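Local coordinates for protein glutamyl endopeptidase (Staphylococcus epidermidis, PDB 6PYM) that is a secreted serine protease that probably cleaves peptide bonds preferentially after glutamate, at residues A[86-96]-A[201-210]. The protein carries 1 engineered substitution. Sequence-based numbering, arbitrary orientation.
Sequences IPYPGNSDLAI and FVQQFLRNNI
The backbones of 86-96 and 201-210 come closest at Tyr88 and Phe205, whose CA atoms are 7.1 Å apart, as the helix in 201-210 packs against the connection between two antiparallel strands. Phe205 fills the middle of the contact. Its CG lies anti to the backbone N (chi1 166°), which sends the ring off the helix into the loop. The edge of Tyr88 meets the face of this ring in a T-shaped pair, with centroids 5.2 Å apart and planes at 67°. Tyr88 CD1 does the touching, 3.6 Å from Phe205 CG. Tyr88 CA adds a CH-pi contact over the Phe205 ring. Ile86 O sits at the edge of the same ring, 3.6 Å from Phe205 CZ.

The protein belongs to the S1B peptidases, which have the chymotrypsin-like double-barrel fold. Here the C-terminal helix packs on the barrel that contains strands 80-87 and 95-99. The loop between these strands carries Asp93, the predicted charge-relay aspartate, which is hydrogen-bonded to His51. Asp93 lies on a part of the loop that the helix does not touch.

The side chains of Ile96 and Phe205 point toward each other. Ile96 CD1 lies 3.5 Å from Phe205 CZ and also packs on Asn209 CB and Ile210 CD1. Leu94 CD2 meets Val202 CG1 at 3.6 Å. Val202 CG2 lies by the phenol end of Tyr88, whose OH is hydrogen-bonded to Glu156. Within the helix segment, Asn209 ND2 gives a nearly straight hydrogen bond to Phe205 O (2.9 Å, 173°). This helps set the Asn209 side-chain amide, whose OD1 rests near Ile86 CG2.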
ATOM      1  N   ILE A  86     -10.123  -4.976   9.106  1.00 11.36           N
ATOM      2  CA  ILE A  86     -10.271  -6.404   8.848  1.00 11.87           C
ATOM      3  C   ILE A  86      -8.880  -7.013   8.710  1.00 11.38           C
ATOM      4  O   ILE A  86      -8.310  -7.007   7.610  1.00 11.14           O
ATOM      5  CB  ILE A  86     -11.103  -6.659   7.582  1.00 15.21           C
ATOM      6  CG1 ILE A  86     -12.420  -5.879   7.613  1.00 17.96           C
ATOM      7  CG2 ILE A  86     -11.379  -8.138   7.431  1.00 24.06           C
ATOM      8  CD1 ILE A  86     -13.124  -5.832   6.273  1.00 21.68           C
ATOM      9  N   PRO A  87      -8.288  -7.528   9.784  1.00 12.66           N
ATOM     10  CA  PRO A  87      -6.945  -8.112   9.662  1.00 11.65           C
ATOM     11  C   PRO A  87      -6.983  -9.416   8.880  1.00 11.72           C
ATOM     12  O   PRO A  87      -7.935 -10.192   8.983  1.00 12.58           O
ATOM     13  CB  PRO A  87      -6.534  -8.361  11.118  1.00 13.68           C
ATOM     14  CG  PRO A  87      -7.836  -8.510  11.854  1.00 22.14           C
ATOM     15  CD  PRO A  87      -8.800  -7.579  11.166  1.00 12.72           C
ATOM     16  N   TYR A  88      -5.940  -9.659   8.094  1.00 10.67           N
ATOM     17  CA  TYR A  88      -5.781 -10.962   7.469  1.00 10.07           C
ATOM     18  C   TYR A  88      -5.626 -12.011   8.565  1.00 10.94           C
ATOM     19  O   TYR A  88      -4.829 -11.819   9.490  1.00 11.06           O
ATOM     20  CB  TYR A  88      -4.528 -10.933   6.601  1.00 11.86           C
ATOM     21  CG  TYR A  88      -4.187 -12.230   5.921  1.00 11.05           C
ATOM     22  CD1 TYR A  88      -5.103 -12.862   5.090  1.00 13.42           C
ATOM     23  CD2 TYR A  88      -2.937 -12.812   6.090  1.00 12.25           C
ATOM     24  CE1 TYR A  88      -4.788 -14.047   4.447  1.00 14.97           C
ATOM     25  CE2 TYR A  88      -2.608 -13.995   5.449  1.00 13.55           C
ATOM     26  CZ  TYR A  88      -3.545 -14.612   4.635  1.00 14.18           C
ATOM     27  OH  TYR A  88      -3.237 -15.794   3.987  1.00 17.27           O
ATOM     28  N   PRO A  89      -6.367 -13.124   8.514  1.00 11.01           N
ATOM     29  CA  PRO A  89      -6.252 -14.109   9.601  1.00 12.76           C
ATOM     30  C   PRO A  89      -4.895 -14.787   9.666  1.00 12.44           C
ATOM     31  O   PRO A  89      -4.501 -15.255  10.741  1.00 13.82           O
ATOM     32  CB  PRO A  89      -7.378 -15.111   9.303  1.00 15.85           C
ATOM     33  CG  PRO A  89      -8.360 -14.341   8.484  1.00 17.81           C
ATOM     34  CD  PRO A  89      -7.528 -13.396   7.649  1.00 13.10           C
ATOM     35  N   GLY A  90      -4.172 -14.860   8.561  1.00 11.85           N
ATOM     36  CA  GLY A  90      -2.885 -15.523   8.557  1.00 12.82           C
ATOM     37  C   GLY A  90      -1.801 -14.708   9.242  1.00 11.52           C
ATOM     38  O   GLY A  90      -1.988 -13.558   9.649  1.00 11.55           O
ATOM     39  N   ASN A  91      -0.631 -15.332   9.353  1.00 10.66           N
ATOM     40  CA  ASN A  91       0.484 -14.758  10.106  1.00 10.91           C
ATOM     41  C   ASN A  91       1.348 -13.853   9.228  1.00 11.03           C
ATOM     42  O   ASN A  91       2.554 -14.048   9.092  1.00 12.60           O
ATOM     43  CB  ASN A  91       1.317 -15.864  10.739  1.00 13.18           C
ATOM     44  CG  ASN A  91       0.567 -16.595  11.818  1.00 13.68           C
ATOM     45  OD1 ASN A  91       0.431 -16.100  12.938  1.00 16.05           O
ATOM     46  ND2 ASN A  91       0.065 -17.775  11.492  1.00 14.20           N
ATOM     47  N   SER A  92       0.708 -12.830   8.659  1.00 10.19           N
ATOM     48  CA  SER A  92       1.382 -11.841   7.825  1.00 10.15           C
ATOM     49  C   SER A  92       0.821 -10.460   8.129  1.00  9.39           C
ATOM     50  O   SER A  92      -0.309 -10.315   8.598  1.00  9.10           O
ATOM     51  CB  SER A  92       1.228 -12.153   6.335  1.00 13.15           C
ATOM     52  OG  SER A  92       1.851 -13.384   6.015  1.00 18.78           O
ATOM     53  N   ASP A  93       1.623  -9.440   7.810  1.00  9.25           N
ATOM     54  CA  ASP A  93       1.356  -8.049   8.186  1.00  8.25           C
ATOM     55  C   ASP A  93       0.430  -7.373   7.167  1.00  7.70           C
ATOM     56  O   ASP A  93       0.797  -6.403   6.494  1.00  8.27           O
ATOM     57  CB  ASP A  93       2.683  -7.303   8.296  1.00  8.87           C
ATOM     58  CG  ASP A  93       2.595  -6.032   9.108  1.00  8.32           C
ATOM     59  OD1 ASP A  93       1.502  -5.683   9.587  1.00  8.57           O
ATOM     60  OD2 ASP A  93       3.657  -5.378   9.246  1.00  9.40           O
ATOM     61  N   LEU A  94      -0.804  -7.876   7.070  1.00  7.55           N
ATOM     62  CA  LEU A  94      -1.764  -7.411   6.071  1.00  8.18           C
ATOM     63  C   LEU A  94      -3.107  -7.147   6.727  1.00  7.93           C
ATOM     64  O   LEU A  94      -3.612  -7.987   7.482  1.00  8.88           O
ATOM     65  CB  LEU A  94      -1.956  -8.466   4.985  1.00  9.30           C
ATOM     66  CG  LEU A  94      -2.980  -8.128   3.897  1.00  8.67           C
ATOM     67  CD1 LEU A  94      -2.553  -6.900   3.082  1.00 10.14           C
ATOM     68  CD2 LEU A  94      -3.210  -9.341   3.003  1.00 10.79           C
ATOM     69  N   ALA A  95      -3.710  -6.009   6.408  1.00  8.23           N
ATOM     70  CA  ALA A  95      -5.061  -5.710   6.845  1.00  9.01           C
ATOM     71  C   ALA A  95      -5.799  -4.960   5.750  1.00  8.44           C
ATOM     72  O   ALA A  95      -5.205  -4.189   4.987  1.00  9.26           O
ATOM     73  CB  ALA A  95      -5.066  -4.856   8.117  1.00  9.60           C
ATOM     74  N   ILE A  96      -7.105  -5.201   5.675  1.00  8.19           N
ATOM     75  CA  ILE A  96      -8.009  -4.343   4.923  1.00  8.93           C
ATOM     76  C   ILE A  96      -8.484  -3.258   5.869  1.00  9.24           C
ATOM     77  O   ILE A  96      -8.851  -3.543   7.017  1.00 10.24           O
ATOM     78  CB  ILE A  96      -9.214  -5.140   4.394  1.00  9.98           C
ATOM     79  CG1 ILE A  96      -8.768  -6.264   3.454  1.00 10.28           C
ATOM     80  CG2 ILE A  96     -10.220  -4.201   3.726  1.00 11.06           C
ATOM     81  CD1 ILE A  96      -9.873  -7.271   3.132  1.00 12.13           C
ATOM     82  N   PHE A 201      -4.034 -17.866  -1.095  1.00 14.02           N
ATOM     83  CA  PHE A 201      -4.780 -17.714   0.150  1.00 14.56           C
ATOM     84  C   PHE A 201      -5.101 -16.252   0.435  1.00 12.26           C
ATOM     85  O   PHE A 201      -6.190 -15.930   0.922  1.00 12.50           O
ATOM     86  CB  PHE A 201      -4.004 -18.342   1.304  1.00 17.50           C
ATOM     87  CG  PHE A 201      -3.790 -19.819   1.145  1.00 23.10           C
ATOM     88  CD1 PHE A 201      -4.823 -20.707   1.393  1.00 24.60           C
ATOM     89  CD2 PHE A 201      -2.567 -20.319   0.730  1.00 25.22           C
ATOM     90  CE1 PHE A 201      -4.634 -22.073   1.242  1.00 26.26           C
ATOM     91  CE2 PHE A 201      -2.372 -21.683   0.578  1.00 27.13           C
ATOM     92  CZ  PHE A 201      -3.408 -22.558   0.834  1.00 27.48           C
ATOM     93  N   VAL A 202      -4.167 -15.348   0.137  1.00 11.44           N
ATOM     94  CA  VAL A 202      -4.465 -13.933   0.305  1.00 10.22           C
ATOM     95  C   VAL A 202      -5.550 -13.505  -0.672  1.00  9.65           C
ATOM     96  O   VAL A 202      -6.446 -12.730  -0.327  1.00 10.47           O
ATOM     97  CB  VAL A 202      -3.184 -13.091   0.179  1.00 10.22           C
ATOM     98  CG1 VAL A 202      -3.527 -11.609   0.248  1.00 11.76           C
ATOM     99  CG2 VAL A 202      -2.191 -13.476   1.283  1.00 12.65           C
ATOM    100  N   GLN A 203      -5.491 -14.014  -1.902  1.00 10.09           N
ATOM    101  CA  GLN A 203      -6.506 -13.672  -2.892  1.00 11.20           C
ATOM    102  C   GLN A 203      -7.895 -14.113  -2.447  1.00 10.47           C
ATOM    103  O   GLN A 203      -8.881 -13.412  -2.699  1.00 11.45           O
ATOM    104  CB  GLN A 203      -6.134 -14.266  -4.247  1.00 11.50           C
ATOM    105  CG  GLN A 203      -4.919 -13.587  -4.849  1.00 11.09           C
ATOM    106  CD  GLN A 203      -4.378 -14.305  -6.060  1.00 13.12           C
ATOM    107  OE1 GLN A 203      -5.142 -14.728  -6.933  1.00 15.24           O
ATOM    108  NE2 GLN A 203      -3.064 -14.470  -6.123  1.00 13.66           N
ATOM    109  N   GLN A 204      -7.993 -15.269  -1.780  1.00 11.45           N
ATOM    110  CA  GLN A 204      -9.283 -15.705  -1.252  1.00 12.08           C
ATOM    111  C   GLN A 204      -9.793 -14.744  -0.189  1.00 11.85           C
ATOM    112  O   GLN A 204     -10.968 -14.369  -0.193  1.00 11.77           O
ATOM    113  CB  GLN A 204      -9.160 -17.117  -0.682  1.00 14.12           C
ATOM    114  CG  GLN A 204      -8.896 -18.167  -1.738  1.00 16.32           C
ATOM    115  CD  GLN A 204      -8.656 -19.542  -1.152  1.00 18.73           C
ATOM    116  OE1 GLN A 204      -8.445 -19.691   0.051  1.00 21.88           O
ATOM    117  NE2 GLN A 204      -8.701 -20.560  -2.003  1.00 24.58           N
ATOM    118  N   PHE A 205      -8.913 -14.326   0.720  1.00 10.99           N
ATOM    119  CA  PHE A 205      -9.271 -13.329   1.724  1.00 11.61           C
ATOM    120  C   PHE A 205      -9.779 -12.047   1.075  1.00 11.10           C
ATOM    121  O   PHE A 205     -10.767 -11.461   1.528  1.00 11.06           O
ATOM    122  CB  PHE A 205      -8.043 -13.074   2.607  1.00 11.43           C
ATOM    123  CG  PHE A 205      -8.118 -11.839   3.478  1.00 12.81           C
ATOM    124  CD1 PHE A 205      -8.945 -11.793   4.588  1.00 13.50           C
ATOM    125  CD2 PHE A 205      -7.297 -10.748   3.219  1.00 12.33           C
ATOM    126  CE1 PHE A 205      -8.982 -10.671   5.399  1.00 14.14           C
ATOM    127  CE2 PHE A 205      -7.328  -9.633   4.027  1.00 14.64           C
ATOM    128  CZ  PHE A 205      -8.175  -9.592   5.114  1.00 13.46           C
ATOM    129  N   LEU A 206      -9.126 -11.605  -0.001  1.00  9.77           N
ATOM    130  CA  LEU A 206      -9.578 -10.395  -0.687  1.00  9.62           C
ATOM    131  C   LEU A 206     -10.968 -10.585  -1.282  1.00  9.61           C
ATOM    132  O   LEU A 206     -11.852  -9.741  -1.099  1.00 10.17           O
ATOM    133  CB  LEU A 206      -8.580  -9.996  -1.768  1.00 10.80           C
ATOM    134  CG  LEU A 206      -7.185  -9.609  -1.282  1.00 10.62           C
ATOM    135  CD1 LEU A 206      -6.317  -9.261  -2.486  1.00 12.36           C
ATOM    136  CD2 LEU A 206      -7.236  -8.456  -0.272  1.00 12.28           C
ATOM    137  N   ARG A 207     -11.177 -11.686  -2.013  1.00  9.86           N
ATOM    138  CA  ARG A 207     -12.475 -11.918  -2.649  1.00  9.99           C
ATOM    139  C   ARG A 207     -13.597 -11.995  -1.626  1.00 11.52           C
ATOM    140  O   ARG A 207     -14.719 -11.547  -1.893  1.00 12.38           O
ATOM    141  CB  ARG A 207     -12.450 -13.206  -3.470  1.00 11.18           C
ATOM    142  CG  ARG A 207     -11.693 -13.095  -4.761  1.00 11.52           C
ATOM    143  CD  ARG A 207     -11.858 -14.340  -5.611  1.00 14.08           C
ATOM    144  NE  ARG A 207     -11.172 -14.152  -6.884  1.00 13.57           N
ATOM    145  CZ  ARG A 207     -10.010 -14.706  -7.214  1.00 14.22           C
ATOM    146  NH1 ARG A 207      -9.404 -15.526  -6.378  1.00 16.14           N
ATOM    147  NH2 ARG A 207      -9.466 -14.448  -8.395  1.00 15.75           N
ATOM    148  N   ASN A 208     -13.322 -12.573  -0.459  1.00 10.37           N
ATOM    149  CA  ASN A 208     -14.362 -12.784   0.538  1.00 11.76           C
ATOM    150  C   ASN A 208     -14.690 -11.544   1.346  1.00 12.17           C
ATOM    151  O   ASN A 208     -15.672 -11.557   2.098  1.00 14.86           O
ATOM    152  CB  ASN A 208     -13.992 -13.963   1.425  1.00 13.84           C
ATOM    153  CG  ASN A 208     -14.081 -15.268   0.674  1.00 14.14           C
ATOM    154  OD1 ASN A 208     -15.005 -15.465  -0.111  1.00 17.11           O
ATOM    155  ND2 ASN A 208     -13.110 -16.140   0.872  1.00 17.17           N
ATOM    156  N   ASN A 209     -13.918 -10.472   1.201  1.00 10.88           N
ATOM    157  CA  ASN A 209     -14.181  -9.228   1.903  1.00 10.79           C
ATOM    158  C   ASN A 209     -14.375  -8.037   0.988  1.00 11.34           C
ATOM    159  O   ASN A 209     -14.917  -7.021   1.436  1.00 13.25           O
ATOM    160  CB  ASN A 209     -13.038  -8.908   2.872  1.00 13.08           C
ATOM    161  CG  ASN A 209     -13.030  -9.825   4.048  1.00 14.69           C
ATOM    162  OD1 ASN A 209     -13.749  -9.589   5.018  1.00 17.32           O
ATOM    163  ND2 ASN A 209     -12.249 -10.890   3.974  1.00 15.19           N
ATOM    164  N   ILE A 210     -13.967  -8.136  -0.272  1.00 10.47           N
ATOM    165  CA  ILE A 210     -13.953  -7.015  -1.202  1.00 10.07           C
ATOM    166  C   ILE A 210     -14.540  -7.554  -2.499  1.00  9.28           C
ATOM    167  O   ILE A 210     -13.799  -8.038  -3.366  1.00 10.11           O
ATOM    168  CB  ILE A 210     -12.523  -6.492  -1.407  1.00  9.70           C
ATOM    169  CG1 ILE A 210     -11.843  -6.221  -0.064  1.00 11.29           C
ATOM    170  CG2 ILE A 210     -12.532  -5.233  -2.261  1.00 11.80           C
ATOM    171  CD1 ILE A 210     -10.388  -5.823  -0.180  1.00 12.73           C
TER